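Local atomic coordinates of UTP-glucose-1-phosphate uridylyltransferase 2 (Trypanosoma brucei, PDB entry 3GUE), a protein that probably catalyses the reversible transfer of a uridylyl group from UTP to glucose 1-phosphate, and binds the product UDP-glucose. Residues A[280-285]-A[327-332]; A[331-336]-A[345-350]; A[453-458]-A[473-478]. One frame throughout, in Å; residues are numbered along the deposited sequence.

Contact 1 of 3, residues A[280-285]-A[327-332]. With UPG (uridine-5'-diphosphate-glucose), chain C.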
loop_
_atom_site.group_PDB
_atom_site.type_symbol
_atom_site.label_atom_id
_atom_site.label_comp_id
_atom_site.label_asym_id
_atom_site.label_seq_id
_atom_site.Cartn_x
_atom_site.Cartn_y
_atom_site.Cartn_z
ATOM N N GLU A 280 5.409 -1.841 10.693
ATOM C CA GLU A 280 5.604 -2.118 9.256
ATOM C C GLU A 280 6.752 -3.094 9.028
ATOM O O GLU A 280 7.580 -3.296 9.910
ATOM C CB GLU A 280 5.892 -0.835 8.499
ATOM C CG GLU A 280 4.746 0.186 8.461
ATOM C CD GLU A 280 3.566 -0.271 7.625
ATOM O OE1 GLU A 280 3.630 -0.269 6.379
ATOM O OE2 GLU A 280 2.559 -0.609 8.226
ATOM N N SER A 281 6.807 -3.680 7.835
ATOM C CA SER A 281 7.953 -4.508 7.426
ATOM C C SER A 281 9.311 -3.827 7.664
ATOM O O SER A 281 10.244 -4.445 8.198
ATOM C CB SER A 281 7.821 -4.866 5.946
ATOM O OG SER A 281 6.850 -5.865 5.750
ATOM N N ALA A 282 9.408 -2.564 7.259
ATOM C CA ALA A 282 10.628 -1.772 7.391
ATOM C C ALA A 282 11.012 -1.430 8.843
ATOM O O ALA A 282 12.121 -0.950 9.101
ATOM C CB ALA A 282 10.498 -0.508 6.586
ATOM N N GLN A 283 10.105 -1.689 9.779
ATOM C CA GLN A 283 10.331 -1.394 11.204
ATOM C C GLN A 283 10.679 -2.662 11.967
ATOM O O GLN A 283 10.894 -2.638 13.177
ATOM C CB GLN A 283 9.095 -0.726 11.814
ATOM C CG GLN A 283 8.892 0.718 11.391
ATOM C CD GLN A 283 7.535 1.258 11.805
ATOM O OE1 GLN A 283 6.507 0.592 11.606
ATOM N NE2 GLN A 283 7.512 2.485 12.366
ATOM N N CYS A 284 10.729 -3.783 11.258
ATOM C CA CYS A 284 10.971 -5.055 11.906
ATOM C C CYS A 284 12.429 -5.464 11.759
ATOM O O CYS A 284 12.903 -5.690 10.643
ATOM C CB CYS A 284 10.002 -6.151 11.414
ATOM S SG CYS A 284 10.270 -7.755 12.215
ATOM N N PRO A 285 13.151 -5.544 12.896
ATOM C CA PRO A 285 14.553 -5.946 12.902
ATOM C C PRO A 285 14.702 -7.369 12.416
ATOM O O PRO A 285 13.849 -8.214 12.696
ATOM C CB PRO A 285 14.940 -5.872 14.382
ATOM C CG PRO A 285 13.905 -5.050 15.007
ATOM C CD PRO A 285 12.664 -5.278 14.261
ATOM N N PRO A 327 6.372 8.028 13.238
ATOM C CA PRO A 327 7.687 7.369 13.370
ATOM C C PRO A 327 8.408 7.177 12.034
ATOM O O PRO A 327 7.815 6.686 11.042
ATOM C CB PRO A 327 7.356 6.021 14.017
ATOM C CG PRO A 327 5.938 5.785 13.733
ATOM C CD PRO A 327 5.259 7.116 13.535
ATOM N N VAL A 328 9.680 7.585 12.005
ATOM C CA VAL A 328 10.447 7.520 10.773
ATOM C C VAL A 328 10.936 6.088 10.605
ATOM O O VAL A 328 11.352 5.456 11.571
ATOM C CB VAL A 328 11.633 8.508 10.742
ATOM C CG1 VAL A 328 12.659 8.220 11.887
ATOM C CG2 VAL A 328 12.306 8.474 9.372
ATOM N N MET A 329 10.842 5.581 9.373
ATOM C CA MET A 329 11.319 4.246 9.062
ATOM C C MET A 329 12.556 4.456 8.198
ATOM O O MET A 329 12.534 5.247 7.260
ATOM C CB MET A 329 10.250 3.452 8.292
ATOM C CG MET A 329 8.839 3.519 8.910
ATOM S SD MET A 329 7.686 2.315 8.212
ATOM C CE MET A 329 7.372 2.983 6.568
ATOM N N ARG A 330 13.629 3.750 8.530
ATOM C CA ARG A 330 14.929 3.986 7.912
ATOM C C ARG A 330 15.199 2.793 7.030
ATOM O O ARG A 330 15.672 1.760 7.497
ATOM C CB ARG A 330 16.003 4.151 8.996
ATOM C CG ARG A 330 17.391 4.585 8.496
ATOM C CD ARG A 330 18.463 4.171 9.480
ATOM N NE ARG A 330 18.511 2.720 9.651
ATOM C CZ ARG A 330 19.457 2.061 10.319
ATOM N NH1 ARG A 330 20.483 2.710 10.873
ATOM N NH2 ARG A 330 19.387 0.739 10.427
ATOM N N ASN A 331 14.846 2.945 5.762
ATOM C CA ASN A 331 14.806 1.858 4.787
ATOM C C ASN A 331 16.094 1.756 3.955
ATOM O O ASN A 331 16.331 2.594 3.087
ATOM C CB ASN A 331 13.587 2.073 3.851
ATOM C CG ASN A 331 13.004 0.779 3.311
ATOM O OD1 ASN A 331 13.378 -0.318 3.714
ATOM N ND2 ASN A 331 12.050 0.912 2.406
ATOM N N PRO A 332 16.914 0.713 4.196
ATOM C CA PRO A 332 18.202 0.591 3.506
ATOM C C PRO A 332 17.985 0.016 2.106
ATOM O O PRO A 332 17.197 -0.918 1.946
ATOM C CB PRO A 332 18.959 -0.406 4.390
ATOM C CG PRO A 332 17.863 -1.327 4.885
ATOM C CD PRO A 332 16.669 -0.432 5.104
HETATM N N1 UPG C . 2.551 5.133 -1.863
HETATM C C2 UPG C . 2.439 6.530 -2.016
HETATM N N3 UPG C . 3.514 7.300 -1.610
HETATM C C4 UPG C . 4.662 6.769 -1.072
HETATM C C5 UPG C . 4.774 5.384 -0.897
HETATM C C6 UPG C . 3.726 4.556 -1.285
HETATM O O2 UPG C . 1.462 7.109 -2.513
HETATM O O4 UPG C . 5.566 7.556 -0.759
HETATM C C1C UPG C . 1.414 4.251 -2.282
HETATM C C2C UPG C . 1.672 3.014 -3.146
HETATM O O2C UPG C . 1.778 3.371 -4.531
HETATM C C3C UPG C . 0.385 2.236 -2.881
HETATM C C4C UPG C . 0.142 2.502 -1.404
HETATM O O4C UPG C . 0.862 3.718 -1.065
HETATM O O3C UPG C . -0.678 2.834 -3.620
HETATM C C5C UPG C . 0.711 1.353 -0.508
HETATM O O5C UPG C . 2.111 1.265 -0.517
HETATM P PA UPG C . 2.854 -0.167 -0.554
HETATM O O1A UPG C . 2.161 -0.930 -1.631
HETATM O O2A UPG C . 4.314 -0.024 -0.592
HETATM O O3A UPG C . 2.386 -0.819 0.883
HETATM P PB UPG C . 3.140 -0.692 2.319
HETATM O O1B UPG C . 3.373 0.737 2.588
HETATM O O2B UPG C . 4.276 -1.662 2.419
HETATM O O3B UPG C . 1.992 -1.320 3.248
HETATM C "C1'" UPG C . 0.711 -0.602 3.378
HETATM C "C2'" UPG C . 0.490 -0.253 4.843
HETATM C "C3'" UPG C . 0.524 -1.554 5.636
HETATM C "C4'" UPG C . -0.604 -2.471 5.136
HETATM C "C5'" UPG C . -0.451 -2.730 3.615
HETATM C "C6'" UPG C . -1.703 -3.356 3.056
HETATM O "O2'" UPG C . 1.516 0.631 5.330
HETATM O "O3'" UPG C . 0.423 -1.257 7.018
HETATM O "O4'" UPG C . -0.594 -3.704 5.838
HETATM O "O5'" UPG C . -0.284 -1.503 2.853
HETATM O "O6'" UPG C . -1.413 -3.925 1.778
HETATM O O HOH W 1 12.964 1.319 10.019
HETATM O O HOH W 2 10.047 3.557 13.407
#

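Contact 2 of 3, residues A[331-336]-A[345-350]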
loop_
_atom_site.group_PDB
_atom_site.type_symbol
_atom_site.label_atom_id
_atom_site.label_comp_id
_atom_site.label_asym_id
_atom_site.label_seq_id
_atom_site.Cartn_x
_atom_site.Cartn_y
_atom_site.Cartn_z
ATOM N N ASN A 331 14.846 2.945 5.762
ATOM C CA ASN A 331 14.806 1.858 4.787
ATOM C C ASN A 331 16.094 1.756 3.955
ATOM O O ASN A 331 16.331 2.594 3.087
ATOM C CB ASN A 331 13.587 2.073 3.851
ATOM C CG ASN A 331 13.004 0.779 3.311
ATOM O OD1 ASN A 331 13.378 -0.318 3.714
ATOM N ND2 ASN A 331 12.050 0.912 2.406
ATOM N N PRO A 332 16.914 0.713 4.196
ATOM C CA PRO A 332 18.202 0.591 3.506
ATOM C C PRO A 332 17.985 0.016 2.106
ATOM O O PRO A 332 17.197 -0.918 1.946
ATOM C CB PRO A 332 18.959 -0.406 4.390
ATOM C CG PRO A 332 17.863 -1.327 4.885
ATOM C CD PRO A 332 16.669 -0.432 5.104
ATOM N N LYS A 333 18.657 0.583 1.107
ATOM C CA LYS A 333 18.539 0.187 -0.301
ATOM C C LYS A 333 19.869 0.483 -0.986
ATOM O O LYS A 333 20.787 1.013 -0.378
ATOM C CB LYS A 333 17.469 1.023 -1.035
ATOM C CG LYS A 333 16.010 0.876 -0.598
ATOM C CD LYS A 333 15.403 -0.419 -1.010
ATOM C CE LYS A 333 13.968 -0.537 -0.462
ATOM N NZ LYS A 333 13.465 -1.930 -0.587
ATOM N N THR A 334 19.962 0.161 -2.270
ATOM C CA THR A 334 21.009 0.730 -3.112
ATOM C C THR A 334 20.344 1.808 -3.956
ATOM O O THR A 334 19.156 1.675 -4.285
ATOM C CB THR A 334 21.704 -0.328 -3.979
ATOM O OG1 THR A 334 20.753 -0.949 -4.852
ATOM C CG2 THR A 334 22.392 -1.383 -3.082
ATOM N N VAL A 335 21.084 2.879 -4.259
ATOM C CA VAL A 335 20.570 4.010 -5.063
ATOM C C VAL A 335 19.877 3.595 -6.377
ATOM O O VAL A 335 18.818 4.120 -6.719
ATOM C CB VAL A 335 21.660 5.104 -5.341
ATOM C CG1 VAL A 335 22.856 4.540 -6.113
ATOM C CG2 VAL A 335 21.036 6.308 -6.061
ATOM N N ASN A 336 20.497 2.683 -7.121
ATOM C CA ASN A 336 19.795 2.006 -8.182
ATOM C C ASN A 336 19.353 0.665 -7.621
ATOM O O ASN A 336 20.184 -0.219 -7.369
ATOM C CB ASN A 336 20.652 1.878 -9.443
ATOM C CG ASN A 336 20.017 0.962 -10.517
ATOM O OD1 ASN A 336 19.024 0.308 -10.288
ATOM N ND2 ASN A 336 20.633 0.915 -11.669
ATOM N N VAL A 345 22.214 3.234 0.406
ATOM C CA VAL A 345 21.501 4.418 0.879
ATOM C C VAL A 345 20.438 4.070 1.910
ATOM O O VAL A 345 20.167 2.896 2.188
ATOM C CB VAL A 345 20.847 5.268 -0.285
ATOM C CG1 VAL A 345 21.941 5.857 -1.207
ATOM C CG2 VAL A 345 19.823 4.459 -1.091
ATOM N N TYR A 346 19.833 5.112 2.460
ATOM C CA TYR A 346 18.727 4.979 3.379
ATOM C C TYR A 346 17.588 5.852 2.851
ATOM O O TYR A 346 17.797 7.023 2.536
ATOM C CB TYR A 346 19.113 5.457 4.785
ATOM C CG TYR A 346 20.053 4.588 5.610
ATOM C CD1 TYR A 346 19.786 3.235 5.840
ATOM C CD2 TYR A 346 21.167 5.163 6.258
ATOM C CE1 TYR A 346 20.646 2.447 6.654
ATOM C CE2 TYR A 346 22.021 4.397 7.070
ATOM C CZ TYR A 346 21.764 3.047 7.258
ATOM O OH TYR A 346 22.618 2.297 8.040
ATOM N N GLN A 347 16.395 5.258 2.732
ATOM C CA GLN A 347 15.182 6.004 2.440
ATOM C C GLN A 347 14.384 6.237 3.726
ATOM O O GLN A 347 13.988 5.298 4.423
ATOM C CB GLN A 347 14.365 5.299 1.356
ATOM C CG GLN A 347 15.242 4.934 0.138
ATOM C CD GLN A 347 14.570 4.072 -0.923
ATOM O OE1 GLN A 347 15.136 3.875 -1.990
ATOM N NE2 GLN A 347 13.384 3.550 -0.637
ATOM N N LEU A 348 14.211 7.515 4.061
ATOM C CA LEU A 348 13.457 7.914 5.237
ATOM C C LEU A 348 11.989 8.065 4.795
ATOM O O LEU A 348 11.698 8.762 3.833
ATOM C CB LEU A 348 14.001 9.219 5.806
ATOM C CG LEU A 348 15.481 9.323 6.172
ATOM C CD1 LEU A 348 15.723 10.605 6.952
ATOM C CD2 LEU A 348 15.996 8.131 6.947
ATOM N N GLU A 349 11.087 7.367 5.484
ATOM C CA GLU A 349 9.696 7.232 5.052
ATOM C C GLU A 349 8.802 7.118 6.270
ATOM O O GLU A 349 9.228 6.569 7.296
ATOM C CB GLU A 349 9.506 5.949 4.236
ATOM C CG GLU A 349 10.094 5.956 2.837
ATOM C CD GLU A 349 10.858 4.685 2.556
ATOM O OE1 GLU A 349 11.235 4.025 3.539
ATOM O OE2 GLU A 349 11.075 4.341 1.375
ATOM N N VAL A 350 7.565 7.606 6.140
ATOM C CA VAL A 350 6.498 7.367 7.123
ATOM C C VAL A 350 5.268 6.669 6.524
ATOM O O VAL A 350 5.036 6.733 5.307
ATOM C CB VAL A 350 6.019 8.681 7.771
ATOM C CG1 VAL A 350 7.004 9.153 8.801
ATOM C CG2 VAL A 350 5.793 9.761 6.696
HETATM O O HOH W 3 16.946 2.950 -4.351
#

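Contact 3 of 3, residues A[453-458]-A[473-478]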
loop_
_atom_site.group_PDB
_atom_site.type_symbol
_atom_site.label_atom_id
_atom_site.label_comp_id
_atom_site.label_asym_id
_atom_site.label_seq_id
_atom_site.Cartn_x
_atom_site.Cartn_y
_atom_site.Cartn_z
ATOM N N SER A 453 -4.751 -26.009 -14.330
ATOM C CA SER A 453 -5.581 -25.923 -13.136
ATOM C C SER A 453 -4.734 -26.289 -11.922
ATOM O O SER A 453 -4.193 -27.393 -11.852
ATOM C CB SER A 453 -6.802 -26.853 -13.284
ATOM O OG SER A 453 -7.476 -27.066 -12.052
ATOM N N VAL A 454 -4.567 -25.352 -10.989
ATOM C CA VAL A 454 -3.790 -25.659 -9.761
ATOM C C VAL A 454 -4.759 -25.902 -8.578
ATOM O O VAL A 454 -5.626 -25.061 -8.287
ATOM C CB VAL A 454 -2.708 -24.582 -9.421
ATOM C CG1 VAL A 454 -2.058 -24.855 -8.089
ATOM C CG2 VAL A 454 -1.648 -24.455 -10.510
ATOM N N ARG A 455 -4.614 -27.059 -7.923
ATOM C CA ARG A 455 -5.559 -27.489 -6.902
ATOM C C ARG A 455 -4.860 -27.969 -5.624
ATOM O O ARG A 455 -3.883 -28.746 -5.676
ATOM C CB ARG A 455 -6.432 -28.631 -7.433
ATOM C CG ARG A 455 -7.273 -28.280 -8.630
ATOM C CD ARG A 455 -7.801 -29.538 -9.315
ATOM N NE ARG A 455 -8.453 -29.178 -10.571
ATOM C CZ ARG A 455 -9.131 -30.006 -11.361
ATOM N NH1 ARG A 455 -9.272 -31.286 -11.056
ATOM N NH2 ARG A 455 -9.659 -29.537 -12.478
ATOM N N GLY A 456 -5.390 -27.542 -4.485
ATOM C CA GLY A 456 -4.867 -27.975 -3.183
ATOM C C GLY A 456 -3.533 -27.318 -2.884
ATOM O O GLY A 456 -3.407 -26.107 -3.060
ATOM N N ASN A 457 -2.573 -28.115 -2.397
ATOM C CA ASN A 457 -1.193 -27.687 -2.151
ATOM C C ASN A 457 -0.190 -28.164 -3.217
ATOM O O ASN A 457 0.239 -29.331 -3.202
ATOM C CB ASN A 457 -0.728 -28.156 -0.769
ATOM C CG ASN A 457 -1.512 -27.509 0.362
ATOM O OD1 ASN A 457 -1.860 -28.154 1.343
ATOM N ND2 ASN A 457 -1.805 -26.232 0.215
ATOM N N VAL A 458 0.202 -27.260 -4.118
ATOM C CA VAL A 458 1.081 -27.596 -5.246
ATOM C C VAL A 458 2.507 -27.056 -5.099
ATOM O O VAL A 458 2.706 -25.875 -4.813
ATOM C CB VAL A 458 0.449 -27.173 -6.592
ATOM C CG1 VAL A 458 1.448 -27.279 -7.787
ATOM C CG2 VAL A 458 -0.779 -28.013 -6.861
ATOM N N GLY A 473 -3.437 -27.410 -20.199
ATOM C CA GLY A 473 -4.476 -28.325 -19.722
ATOM C C GLY A 473 -4.045 -29.220 -18.569
ATOM O O GLY A 473 -4.850 -29.995 -18.057
ATOM N N ARG A 474 -2.775 -29.131 -18.168
ATOM C CA ARG A 474 -2.256 -29.873 -16.997
ATOM C C ARG A 474 -3.041 -29.552 -15.721
ATOM O O ARG A 474 -3.221 -28.390 -15.364
ATOM C CB ARG A 474 -0.774 -29.550 -16.777
ATOM C CG ARG A 474 -0.123 -30.245 -15.586
ATOM C CD ARG A 474 0.451 -31.588 -15.978
ATOM N NE ARG A 474 1.065 -32.288 -14.844
ATOM C CZ ARG A 474 2.365 -32.274 -14.563
ATOM N NH1 ARG A 474 3.221 -31.602 -15.331
ATOM N NH2 ARG A 474 2.812 -32.937 -13.513
ATOM N N VAL A 475 -3.525 -30.593 -15.059
ATOM C CA VAL A 475 -4.128 -30.463 -13.724
ATOM C C VAL A 475 -3.076 -30.836 -12.669
ATOM O O VAL A 475 -2.569 -31.964 -12.638
ATOM C CB VAL A 475 -5.389 -31.381 -13.538
ATOM C CG1 VAL A 475 -5.925 -31.255 -12.098
ATOM C CG2 VAL A 475 -6.473 -31.067 -14.558
ATOM N N LEU A 476 -2.745 -29.879 -11.816
ATOM C CA LEU A 476 -1.890 -30.140 -10.678
ATOM C C LEU A 476 -2.743 -30.137 -9.424
ATOM O O LEU A 476 -3.157 -29.076 -8.926
ATOM C CB LEU A 476 -0.781 -29.105 -10.584
ATOM C CG LEU A 476 0.255 -29.115 -11.701
ATOM C CD1 LEU A 476 0.781 -27.717 -11.807
ATOM C CD2 LEU A 476 1.380 -30.149 -11.440
ATOM N N ASP A 477 -3.001 -31.343 -8.934
ATOM C CA ASP A 477 -3.943 -31.568 -7.845
ATOM C C ASP A 477 -3.197 -32.084 -6.612
ATOM O O ASP A 477 -2.862 -33.279 -6.543
ATOM C CB ASP A 477 -4.971 -32.603 -8.308
ATOM C CG ASP A 477 -6.157 -32.726 -7.369
ATOM O OD1 ASP A 477 -6.186 -32.045 -6.325
ATOM O OD2 ASP A 477 -7.070 -33.517 -7.697
ATOM N N ASN A 478 -2.924 -31.191 -5.657
ATOM C CA ASN A 478 -2.155 -31.553 -4.463
ATOM C C ASN A 478 -0.838 -32.298 -4.774
ATOM O O ASN A 478 -0.440 -33.245 -4.067
ATOM C CB ASN A 478 -3.045 -32.355 -3.501
ATOM C CG ASN A 478 -3.657 -31.488 -2.456
ATOM O OD1 ASN A 478 -2.969 -31.028 -1.539
ATOM N ND2 ASN A 478 -4.951 -31.199 -2.607
HETATM O O HOH W 4 -1.381 -31.354 0.435
HETATM O O HOH W 5 1.106 -31.536 -1.500
#

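Contact 1 of 3, residues A[280-285]-A[327-332]
Met329 lies over one face of the Gln283 side-chain amide, its SD 3.7 Å from Gln283 CD and nearly straight above it, while past the nitrogen of the same amide Pro327 CG approaches Gln283 NE2 at 3.9 Å. The other flat group is the Glu280 carboxylate, which takes two hydroxyls of the bound UDP-glucose, one on each oxygen: O2' donates to Glu280 OE1 at 2.5 Å and O3' to OE2. The sulfur that covers the amide also packs against the aliphatic part of Glu280, with Met329 SD 3.6 Å from both Glu280 CB and CG. A bend at chi2 (-69°) turns the carboxylate away from the sulfur and toward the sugar.

Gln283 is itself held at its oxygen end. Glu280 N donates to Gln283 OE1 at 2.8 Å in an almost straight bond (175°), in the carbonyl plane, and this fixes the amide rotation and leaves NE2 facing 327-332. Water 2 then links Gln283 NE2 to Val328 O, and water 1 links Ala282 O to Arg330 N.

No direct hydrogen bond spans the two segments: polar atoms meet through water and the protein-protein contact is sulfur, methylene and amide packing. Met329 and Gln283 thus form a second shell behind Glu280, the residue that grips the 2',3'-diol of the glucose, in a pocket to which Asn302 and His191 also contribute.

Contact 2 of 3, residues A[331-336]-A[345-350]
Asn331 opens the pairing with two backbone bonds to Gln347, Asn331 N to Gln347 O and Gln347 N to Asn331 O at 2.7 Å, which define an antiparallel hydrogen-bonded pair. Its side chain turns to Glu349: with CG on the far side from the backbone N, ND2 reaches Glu349 OE1 at 3.4 Å in a weak, bent bond (130°), and the amide and carboxylate planes stand 55° apart. Gln347 NE2 meets Glu349 OE2 on the syn side but well out of the carboxylate plane, so each carboxylate oxygen has an amide partner here.

Pro332, which has no N-H to give, falls in the non-hydrogen-bonded position opposite Tyr346. The strands come close there: Pro332 CA makes a CA-H...O contact with Val345 O, and Pro332 CB packs at 4.0 Å on Tyr346 CD1.

Lys333 restores the backbone bonding with Val345, whose N donates to Lys333 O at 2.8 Å along a nearly straight line. On the Asn331 side of the sheet, Lys333 CG lies above the Gln347 amide plane, 3.5 Å from Gln347 CD, before the rest of the chain leads off. Water 3 lies within hydrogen-bonding distance of Thr334 O and Gln347 OE1, though it cannot serve all its acceptors at once. Val335 closes the walk, its CB 4.2 Å from Val345 CG1.

The two strands, whose short segments run at 137°, form a beta hairpin at one margin of a four-stranded antiparallel sheet. Strand 329-334 is outermost within the chain, strand 344-349 pairs on its other side with strand 165-169, and Leu348 packs against helix 26-40 through Phe32, Gln35 and Val39.

Contact 3 of 3, residues A[453-458]-A[473-478]
Two short parallel strands, 453-455 and 475-477, stack here as neighbouring rungs of the C-terminal beta-helical domain, consistent with the left-handed beta-helix of UDP-glucose pyrophosphorylases. Their segment axes are 4.7 Å apart and only 4° from parallel. The bonds step between strands as parallel pairing requires: Ser453 N to Arg474 O, Leu476 N to Ser453 O at 2.9 Å, Arg455 N to Leu476 O at 2.7 Å, and Asn478 N to Arg455 O.

On the inner side Leu476 CB meets Val458 CG2 at 3.9 Å, the two side chains crossing at about a right angle, with Val454 beside them. On the other side the Arg455 guanidinium lies across Val475, whose CG1 sits over one face, 3.5 Å from Arg455 CZ and offset toward the rim. Arg455 NE donates to Ser453 OG at 2.8 Å, which sets the guanidinium's turn over Val475.

Beside the chain's corner at Gly456 and Asn457, Asn478 adopts a positive phi (50°), and its OD1 accepts from Asn457 N at 3.1 Å, the donor well above the carbonyl plane. Gly456, lacking a side chain, lets Asn478 ND2 come close to its CA.

The contact thus rests on backbone pairing, apolar packing on one face and arginine over valine on the other, with the poorly directed asparagine bond a lesser support. Asp477 adds at most long-range attraction, its OD2 4.6 Å from Arg455 NH1.

In the fold
Contacts 1 and 2 are close neighbours, their centres 10 Å apart, and share Asn331 and Pro332 on strand 329-334. One side of that strand faces the segment that follows strand 275-280 at the sugar site, while its backbone pairs with strand 344-349 in the four-stranded antiparallel sheet; a probable bond from Met329 N to Glu349 O continues the pairing into contact 1. Contact 3 comes last along the chain, its centre about 38 and 40 Å from those of contacts 1 and 2. The hairpin thus connects with the nucleotide-sugar pocket, whereas 453-458/473-478 belongs to a separate C-terminal beta-helical region remote from it.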